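Local coordinates for protein catechol 1,2-dioxygenase (Burkholderia ambifaria, PDB 5VXT) that probably cleaves the aromatic ring of catechol between its two hydroxyl-bearing carbons, using dioxygen and a non-haem iron(III) ion, at residues L123-A128 against Y178-P183; L209-Y214 against A237-F242; D246-L251 against F302-R307. All blocks are in the same frame, centred on the assembly; numbering follows the deposited sequence. Where two conformers were deposited one is given.

The three contacts follow one another along the chain, each closing its loop before the next opens, so none nests or crosses. Contact 1 joins 123-128 to the loop after strand 166-170, enclosing the first four strands that follow strand 125-126. Contact 2 brings the end of strand 203-209 in one sheet to the start of strand 238-244 in the other, looping out helix 221-229. Contact 3 sets the turn between strands 238-244 and 251-256 against the end of strand 295-303, again linking the two sheets. Contacts 1 and 2 share the iron and catechol; contacts 2 and 3 touch through Phe241 on Phe302 and Phe242 on Lys250.

Contact 1 of 3, residues L123-A128 against Y178-P183; sequences LYVAGA and YSHFDP. With FE (Fe (III) ion), chain J; CAQ (catechol), chain K.
Leu123 and Tyr178 face each other with their CA atoms 7.4 Å apart, and the spacing is similar at Val125 and His180, whose CA atoms are 7.8 Å apart; no hydrogen bond crosses the gap, which side chains fill. The 178-183 side is folded by a type II beta turn from Tyr178 to Phe181, closed by Phe181 N to Tyr178 O at 3.0 Å. Leu123 does most of the work, each of its methyls resting on a different ring. With CG anti to the carbonyl carbon (chi1 -52°), the side chain reaches between Tyr178 and Phe181. Its CD1 sits 3.3 Å above the plane of the Tyr178 ring, displaced toward the rim at CD1 and CE1 of the tyrosine, and also abuts O3 of the bound catechol. Its CD2 lies almost squarely over the Phe181 ring, 3.8 Å from the centroid and 7° off the normal. Val125 adds a single branch: CG2 touches Phe181 CE1 at 3.7 Å and also meets CB of His180. The phenolic OH of Tyr178 lies 1.9 Å from the iron, so the contact forms one wall of the catechol pocket beside the tyrosine ligand of an intradiol dioxygenase. His238 and His240 are the other protein ligands, and Arg235 hydrogen-bonds the catechol. Arg193 of strand 193-197 ties the two backbones together, bonding Leu123 O and Ser179 O through different guanidinium nitrogens. Tyr124 points away, its OH hydrogen-bonded to Glu168 and its ring edge-to-face with Trp170, both of strand 166-170. Ala126 makes backbone hydrogen bonds to Ala321 and Ala323, pairing strand 125-126 in parallel with strand 321-322 beside the five-stranded sheet that carries the metal site.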
# COMPACT_ATOMS: atom_id res chain seq x y z
N LEU B 123 -2.75 5.64 -17.19
CA LEU B 123 -3.46 4.94 -18.26
C LEU B 123 -2.73 5.00 -19.60
O LEU B 123 -3.37 4.83 -20.64
CB LEU B 123 -4.87 5.50 -18.39
CG LEU B 123 -5.62 5.51 -17.05
CD1 LEU B 123 -7.01 6.08 -17.22
CD2 LEU B 123 -5.68 4.11 -16.46
N TYR B 124 -1.42 5.21 -19.60
CA TYR B 124 -0.68 5.16 -20.86
C TYR B 124 -0.49 3.72 -21.31
O TYR B 124 -0.27 2.82 -20.49
CB TYR B 124 0.68 5.85 -20.70
CG TYR B 124 1.59 5.63 -21.88
CD1 TYR B 124 1.35 6.28 -23.09
CD2 TYR B 124 2.67 4.78 -21.80
CE1 TYR B 124 2.17 6.09 -24.18
CE2 TYR B 124 3.50 4.58 -22.89
CZ TYR B 124 3.25 5.23 -24.07
OH TYR B 124 4.07 5.04 -25.16
N VAL B 125 -0.55 3.50 -22.63
CA VAL B 125 -0.30 2.18 -23.21
C VAL B 125 0.74 2.34 -24.31
O VAL B 125 0.54 3.09 -25.27
CB VAL B 125 -1.58 1.52 -23.77
CG1 VAL B 125 -1.24 0.17 -24.37
CG2 VAL B 125 -2.62 1.37 -22.67
N ALA B 126 1.85 1.62 -24.18
CA ALA B 126 2.92 1.70 -25.16
C ALA B 126 2.61 0.83 -26.37
O ALA B 126 1.96 -0.22 -26.27
CB ALA B 126 4.24 1.27 -24.52
N GLY B 127 3.08 1.28 -27.53
CA GLY B 127 3.12 0.45 -28.72
C GLY B 127 2.20 0.85 -29.85
O GLY B 127 1.99 0.03 -30.76
N ALA B 128 1.64 2.06 -29.84
CA ALA B 128 0.74 2.46 -30.90
C ALA B 128 1.49 2.52 -32.22
O ALA B 128 2.66 2.92 -32.25
CB ALA B 128 0.12 3.83 -30.60
N TYR B 178 -10.94 4.38 -21.05
CA TYR B 178 -9.79 4.26 -21.95
C TYR B 178 -9.68 2.82 -22.44
O TYR B 178 -9.94 1.88 -21.69
CB TYR B 178 -8.49 4.63 -21.23
CG TYR B 178 -8.32 6.08 -20.86
CD1 TYR B 178 -9.07 6.66 -19.83
CD2 TYR B 178 -7.37 6.87 -21.49
CE1 TYR B 178 -8.89 7.98 -19.48
CE2 TYR B 178 -7.18 8.19 -21.14
CZ TYR B 178 -7.95 8.74 -20.14
OH TYR B 178 -7.75 10.05 -19.80
N SER B 179 -9.26 2.65 -23.69
CA SER B 179 -8.98 1.31 -24.17
C SER B 179 -7.89 0.68 -23.30
O SER B 179 -7.06 1.37 -22.71
CB SER B 179 -8.56 1.34 -25.64
OG SER B 179 -7.40 2.12 -25.83
N HIS B 180 -7.96 -0.65 -23.18
CA HIS B 180 -7.11 -1.47 -22.32
C HIS B 180 -7.52 -1.36 -20.85
O HIS B 180 -7.06 -2.14 -20.02
CB HIS B 180 -5.62 -1.12 -22.47
CG HIS B 180 -4.70 -2.27 -22.23
ND1 HIS B 180 -4.48 -3.26 -23.17
CD2 HIS B 180 -3.93 -2.60 -21.16
CE1 HIS B 180 -3.62 -4.14 -22.68
NE2 HIS B 180 -3.28 -3.76 -21.46
N PHE B 181 -8.41 -0.41 -20.52
CA PHE B 181 -8.86 -0.20 -19.14
C PHE B 181 -10.37 -0.02 -19.07
O PHE B 181 -10.87 0.65 -18.16
CB PHE B 181 -8.19 1.03 -18.51
CG PHE B 181 -6.70 0.99 -18.53
CD1 PHE B 181 -5.99 1.63 -19.54
CD2 PHE B 181 -6.00 0.33 -17.53
CE1 PHE B 181 -4.61 1.60 -19.56
CE2 PHE B 181 -4.62 0.30 -17.54
CZ PHE B 181 -3.92 0.93 -18.56
N ASP B 182 -11.11 -0.60 -20.01
CA ASP B 182 -12.56 -0.40 -20.04
C ASP B 182 -13.25 -1.47 -19.21
O ASP B 182 -13.17 -2.65 -19.56
CB ASP B 182 -13.07 -0.43 -21.47
CG ASP B 182 -14.50 0.09 -21.60
OD1 ASP B 182 -15.33 -0.21 -20.70
OD2 ASP B 182 -14.79 0.79 -22.59
N PRO B 183 -13.95 -1.10 -18.13
CA PRO B 183 -14.60 -2.11 -17.29
C PRO B 183 -15.92 -2.63 -17.84
O PRO B 183 -16.53 -3.49 -17.20
CB PRO B 183 -14.82 -1.36 -15.97
CG PRO B 183 -15.04 0.05 -16.40
CD PRO B 183 -14.14 0.26 -17.61
FE FE J . -6.54 10.76 -18.49
C1 CAQ K . -6.46 9.08 -13.20
C2 CAQ K . -6.95 8.78 -14.47
C3 CAQ K . -6.58 9.57 -15.54
O3 CAQ K . -7.03 9.32 -16.80
C4 CAQ K . -5.68 10.72 -15.32
O4 CAQ K . -5.33 11.50 -16.37
C5 CAQ K . -5.22 10.98 -14.03
C6 CAQ K . -5.61 10.16 -12.98

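Contact 2 of 3, residues L209-Y214 against A237-F242; sequences LMPVGY and AHVHFF. With FE (Fe (III) ion), chain J; CAQ (catechol), chain K.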
# COMPACT_ATOMS: atom_id res chain seq x y z
N LEU B 209 -12.37 11.54 -31.56
CA LEU B 209 -13.66 11.98 -31.05
C LEU B 209 -13.46 12.65 -29.69
O LEU B 209 -12.46 12.44 -29.00
CB LEU B 209 -14.64 10.81 -30.93
CG LEU B 209 -14.84 9.95 -32.18
CD1 LEU B 209 -15.72 8.73 -31.88
CD2 LEU B 209 -15.44 10.77 -33.32
N MET B 210 -14.43 13.47 -29.32
CA MET B 210 -14.31 14.30 -28.12
C MET B 210 -14.42 13.45 -26.85
O MET B 210 -15.42 12.76 -26.67
CB MET B 210 -15.40 15.37 -28.14
CG MET B 210 -15.49 16.21 -26.88
SD MET B 210 -14.11 17.35 -26.75
CE MET B 210 -14.33 18.26 -28.28
N PRO B 211 -13.43 13.48 -25.96
CA PRO B 211 -13.54 12.73 -24.71
C PRO B 211 -14.47 13.42 -23.73
O PRO B 211 -14.79 14.60 -23.85
CB PRO B 211 -12.11 12.73 -24.17
CG PRO B 211 -11.56 14.03 -24.64
CD PRO B 211 -12.15 14.22 -26.03
N VAL B 212 -14.90 12.65 -22.73
CA VAL B 212 -15.60 13.17 -21.57
C VAL B 212 -14.78 12.80 -20.33
O VAL B 212 -13.95 11.89 -20.37
CB VAL B 212 -17.05 12.64 -21.46
CG1 VAL B 212 -17.06 11.23 -20.91
CG2 VAL B 212 -17.90 13.56 -20.59
N GLY B 213 -15.03 13.51 -19.24
CA GLY B 213 -14.18 13.39 -18.07
C GLY B 213 -14.19 12.01 -17.45
O GLY B 213 -15.12 11.22 -17.61
N TYR B 214 -13.11 11.72 -16.73
CA TYR B 214 -12.87 10.44 -16.07
C TYR B 214 -13.46 10.44 -14.67
O TYR B 214 -13.61 11.48 -14.02
CB TYR B 214 -11.36 10.15 -16.02
CG TYR B 214 -10.94 8.93 -15.22
CD1 TYR B 214 -10.77 7.70 -15.82
CD2 TYR B 214 -10.68 9.03 -13.85
CE1 TYR B 214 -10.38 6.58 -15.09
CE2 TYR B 214 -10.30 7.92 -13.10
CZ TYR B 214 -10.15 6.71 -13.73
OH TYR B 214 -9.76 5.60 -12.99
N ALA B 237 -12.73 16.63 -18.80
CA ALA B 237 -12.34 16.02 -20.07
C ALA B 237 -10.97 16.53 -20.51
O ALA B 237 -10.67 17.73 -20.40
CB ALA B 237 -13.39 16.33 -21.15
N HIS B 238 -10.13 15.63 -21.01
CA HIS B 238 -8.75 15.98 -21.26
C HIS B 238 -8.15 15.00 -22.26
O HIS B 238 -8.73 13.95 -22.55
CB HIS B 238 -7.92 15.98 -19.98
CG HIS B 238 -7.86 14.63 -19.33
ND1 HIS B 238 -8.86 14.15 -18.52
CD2 HIS B 238 -6.92 13.65 -19.40
CE1 HIS B 238 -8.54 12.94 -18.10
NE2 HIS B 238 -7.37 12.61 -18.62
N VAL B 239 -6.98 15.37 -22.78
CA VAL B 239 -6.21 14.55 -23.71
C VAL B 239 -4.76 14.56 -23.25
O VAL B 239 -4.22 15.63 -22.95
CB VAL B 239 -6.33 15.06 -25.16
CG1 VAL B 239 -5.49 14.21 -26.09
CG2 VAL B 239 -7.77 15.05 -25.60
N HIS B 240 -4.13 13.39 -23.20
CA HIS B 240 -2.74 13.23 -22.77
C HIS B 240 -1.78 13.28 -23.95
O HIS B 240 -2.11 12.82 -25.05
CB HIS B 240 -2.54 11.89 -22.07
CG HIS B 240 -3.28 11.74 -20.79
ND1 HIS B 240 -2.72 12.05 -19.57
CD2 HIS B 240 -4.54 11.30 -20.52
CE1 HIS B 240 -3.59 11.81 -18.61
NE2 HIS B 240 -4.70 11.35 -19.16
N PHE B 241 -0.57 13.78 -23.71
CA PHE B 241 0.49 13.68 -24.70
C PHE B 241 1.84 13.33 -24.09
O PHE B 241 2.20 13.82 -23.02
CB PHE B 241 0.64 14.98 -25.50
CG PHE B 241 -0.62 15.42 -26.19
CD1 PHE B 241 -0.88 15.03 -27.50
CD2 PHE B 241 -1.54 16.23 -25.54
CE1 PHE B 241 -2.04 15.44 -28.15
CE2 PHE B 241 -2.70 16.63 -26.18
CZ PHE B 241 -2.95 16.23 -27.49
N PHE B 242 2.58 12.49 -24.82
CA PHE B 242 4.03 12.40 -24.76
C PHE B 242 4.59 13.04 -26.02
O PHE B 242 4.06 12.80 -27.11
CB PHE B 242 4.52 10.95 -24.75
CG PHE B 242 4.41 10.27 -23.43
CD1 PHE B 242 4.52 10.99 -22.26
CD2 PHE B 242 4.23 8.90 -23.37
CE1 PHE B 242 4.43 10.35 -21.02
CE2 PHE B 242 4.13 8.25 -22.13
CZ PHE B 242 4.23 8.99 -20.97
FE FE J . -6.54 10.76 -18.49
C1 CAQ K . -6.46 9.08 -13.20
C2 CAQ K . -6.95 8.78 -14.47
C3 CAQ K . -6.58 9.57 -15.54
O3 CAQ K . -7.03 9.32 -16.80
C4 CAQ K . -5.68 10.72 -15.32
O4 CAQ K . -5.33 11.50 -16.37
C5 CAQ K . -5.22 10.98 -14.03
C6 CAQ K . -5.61 10.16 -12.98
O HOH W 1 -11.10 12.98 -20.27
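This contact belongs to the iron-catechol site of an intradiol dioxygenase: Pro211, Val212 and Gly213 pack against Ala237 and His238, where the metal-binding strand 238-244 begins. Ala237 CB touches Pro211 O at 3.5 Å, and the backbones close to 3.8 Å between the CA atoms of Gly213 and Ala237. Pro211 CG meets Val239 CG2 at 4.0 Å, the side chains crossing at about a right angle. A water spans the join, accepting from His238 N at 2.9 Å, and lies 3.1 Å from Val212 O, to which it can donate. His238 CG lies between the backbone N and the carbonyl carbon (chi1 63°); its ND1 is hydrogen-bonded to Pro236 O, which helps hold the ring with NE2 on the iron at 2.0 Å. His240 NE2 binds at the same distance, and its ring stacks on Trp170. Tyr214 presents a ring face to the catechol, whose C2 lies 3.6 Å above the plane near its centre. Its OH is 8.2 Å from the iron, consistent with the tyrosine that leaves the metal when substrate binds in this family. Tyr178 completes the protein ligands, and the catechol chelates through O3 and O4, as expected if iron(III) primes it for attack by dioxygen.

Contact 3 of 3, residues D246-L251 against F302-R307; sequences DGHRKL and FVLTPR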
# COMPACT_ATOMS: atom_id res chain seq x y z
N ASP B 246 15.07 13.30 -30.21
CA ASP B 246 16.46 13.47 -29.83
C ASP B 246 16.80 14.95 -29.73
O ASP B 246 16.26 15.78 -30.46
CB ASP B 246 17.38 12.80 -30.85
CG ASP B 246 16.81 11.51 -31.39
OD1 ASP B 246 16.45 10.63 -30.58
OD2 ASP B 246 16.72 11.38 -32.63
N GLY B 247 17.72 15.28 -28.83
CA GLY B 247 18.08 16.66 -28.61
C GLY B 247 17.12 17.45 -27.75
O GLY B 247 17.40 18.61 -27.44
N HIS B 248 15.98 16.86 -27.35
CA HIS B 248 15.02 17.50 -26.46
C HIS B 248 14.66 16.57 -25.31
O HIS B 248 14.76 15.34 -25.42
CB HIS B 248 13.74 17.90 -27.19
CG HIS B 248 13.98 18.71 -28.42
ND1 HIS B 248 14.10 18.15 -29.67
CD2 HIS B 248 14.15 20.04 -28.59
CE1 HIS B 248 14.33 19.10 -30.56
NE2 HIS B 248 14.37 20.26 -29.93
N ARG B 249 14.23 17.16 -24.21
CA ARG B 249 13.74 16.37 -23.10
C ARG B 249 12.33 15.86 -23.40
O ARG B 249 11.58 16.47 -24.17
CB ARG B 249 13.77 17.20 -21.81
CG ARG B 249 15.14 17.78 -21.52
CD ARG B 249 15.18 18.57 -20.22
NE ARG B 249 14.09 19.53 -20.11
CZ ARG B 249 13.63 19.99 -18.94
NH1 ARG B 249 14.17 19.55 -17.80
NH2 ARG B 249 12.63 20.86 -18.91
N LYS B 250 11.98 14.71 -22.82
CA LYS B 250 10.69 14.11 -23.10
C LYS B 250 9.59 14.90 -22.39
O LYS B 250 9.62 15.08 -21.17
CB LYS B 250 10.65 12.64 -22.67
CG LYS B 250 9.30 11.97 -22.92
CD LYS B 250 9.34 10.47 -22.76
CE LYS B 250 7.92 9.89 -22.73
NZ LYS B 250 7.87 8.40 -22.56
N LEU B 251 8.62 15.37 -23.16
CA LEU B 251 7.54 16.18 -22.62
C LEU B 251 6.35 15.29 -22.27
O LEU B 251 5.86 14.53 -23.11
CB LEU B 251 7.11 17.27 -23.62
CG LEU B 251 5.88 18.09 -23.19
CD1 LEU B 251 6.11 18.88 -21.89
CD2 LEU B 251 5.48 19.03 -24.35
N PHE B 302 3.36 22.26 -29.40
CA PHE B 302 4.23 21.79 -28.33
C PHE B 302 5.57 22.50 -28.47
O PHE B 302 6.22 22.39 -29.52
CB PHE B 302 4.41 20.27 -28.40
CG PHE B 302 3.14 19.50 -28.25
CD1 PHE B 302 2.61 19.23 -27.00
CD2 PHE B 302 2.48 19.01 -29.36
CE1 PHE B 302 1.45 18.50 -26.86
CE2 PHE B 302 1.31 18.29 -29.23
CZ PHE B 302 0.80 18.02 -27.98
N VAL B 303 5.95 23.25 -27.45
CA VAL B 303 7.26 23.90 -27.40
C VAL B 303 8.12 23.09 -26.44
O VAL B 303 7.83 23.03 -25.24
CB VAL B 303 7.17 25.36 -26.96
CG1 VAL B 303 8.56 25.97 -26.87
CG2 VAL B 303 6.32 26.17 -27.95
N LEU B 304 9.17 22.47 -26.97
CA LEU B 304 10.02 21.55 -26.22
C LEU B 304 11.22 22.29 -25.63
O LEU B 304 11.59 23.38 -26.08
CB LEU B 304 10.52 20.43 -27.15
CG LEU B 304 9.52 19.69 -28.04
CD1 LEU B 304 10.23 18.52 -28.72
CD2 LEU B 304 8.32 19.19 -27.24
N THR B 305 11.84 21.67 -24.63
CA THR B 305 13.09 22.16 -24.07
C THR B 305 14.26 21.27 -24.48
O THR B 305 14.07 20.09 -24.78
CB THR B 305 13.02 22.25 -22.53
OG1 THR B 305 12.64 20.98 -22.00
CG2 THR B 305 12.01 23.31 -22.12
N PRO B 306 15.47 21.81 -24.53
CA PRO B 306 16.61 21.02 -25.01
C PRO B 306 17.25 20.17 -23.92
O PRO B 306 17.21 20.50 -22.73
CB PRO B 306 17.59 22.10 -25.49
CG PRO B 306 17.35 23.20 -24.52
CD PRO B 306 15.88 23.19 -24.21
N ARG B 307 17.85 19.07 -24.35
CA ARG B 307 18.73 18.34 -23.44
C ARG B 307 19.89 19.23 -23.03
O ARG B 307 20.30 20.12 -23.79
CB ARG B 307 19.25 17.06 -24.11
CG ARG B 307 18.18 16.02 -24.35
CD ARG B 307 18.78 14.78 -25.00
NE ARG B 307 17.92 13.61 -24.85
CZ ARG B 307 18.16 12.62 -23.99
NH1 ARG B 307 19.23 12.66 -23.20
NH2 ARG B 307 17.33 11.59 -23.92
O HOH W 2 10.70 19.22 -24.01
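Arg249 and Thr305 carry the polar core of the contact. The guanidinium approaches side-on: NE donates to Thr305 OG1 at 2.8 Å and NH2 to the same oxygen at 3.1 Å, with OG1 in the guanidinium plane, so two N-H groups grip one hydroxyl oxygen. The NE bond is the straighter of the two. The bend at chi3 (-49°) turns the NE/NH2 edge of the guanidinium to Thr305 OG1. Their backbones are joined as well, Arg249 N donating to Thr305 O at 3.0 Å, while two residues away on each segment, in opposite directions along the chain, Arg307 N donates to Gly247 O at 3.2 Å. These two bonds flank the single bridge of His248 with Pro306. A water continues the join, accepting from Thr305 N and donating to Arg249 O.

Beside the bridge, Leu304 CD1 lies over a face of the His248 ring, 3.7 Å above its plane and offset toward the rim, while Thr305 O stands at the ring's edge. Leu251 CD2 extends the apolar patch, touching Phe302 CD1 at 3.9 Å and Leu304 CD2 at 4.1 Å. In the next shell Ser245 OG is hydrogen-bonded to His248 ND1, and Val243 of strand 238-244 packs on Leu251, Phe302 and Leu304. Arg249 NH2 forms a salt bridge to Asp106 of helix 94-109, and Gly310 O takes Arg307 NH1.

The pairing thus fixes the turn between strands 238-244 and 251-256 to the tail of strand 295-303, and through Asp106 links both to the helical part. Pro306 O is buried with no partner in the model, which probably carries some desolvation cost; the charge of Arg249 is probably offset mainly by Asp106, while Thr305 OG1 is a neutral acceptor that fixes the guanidinium's rotation.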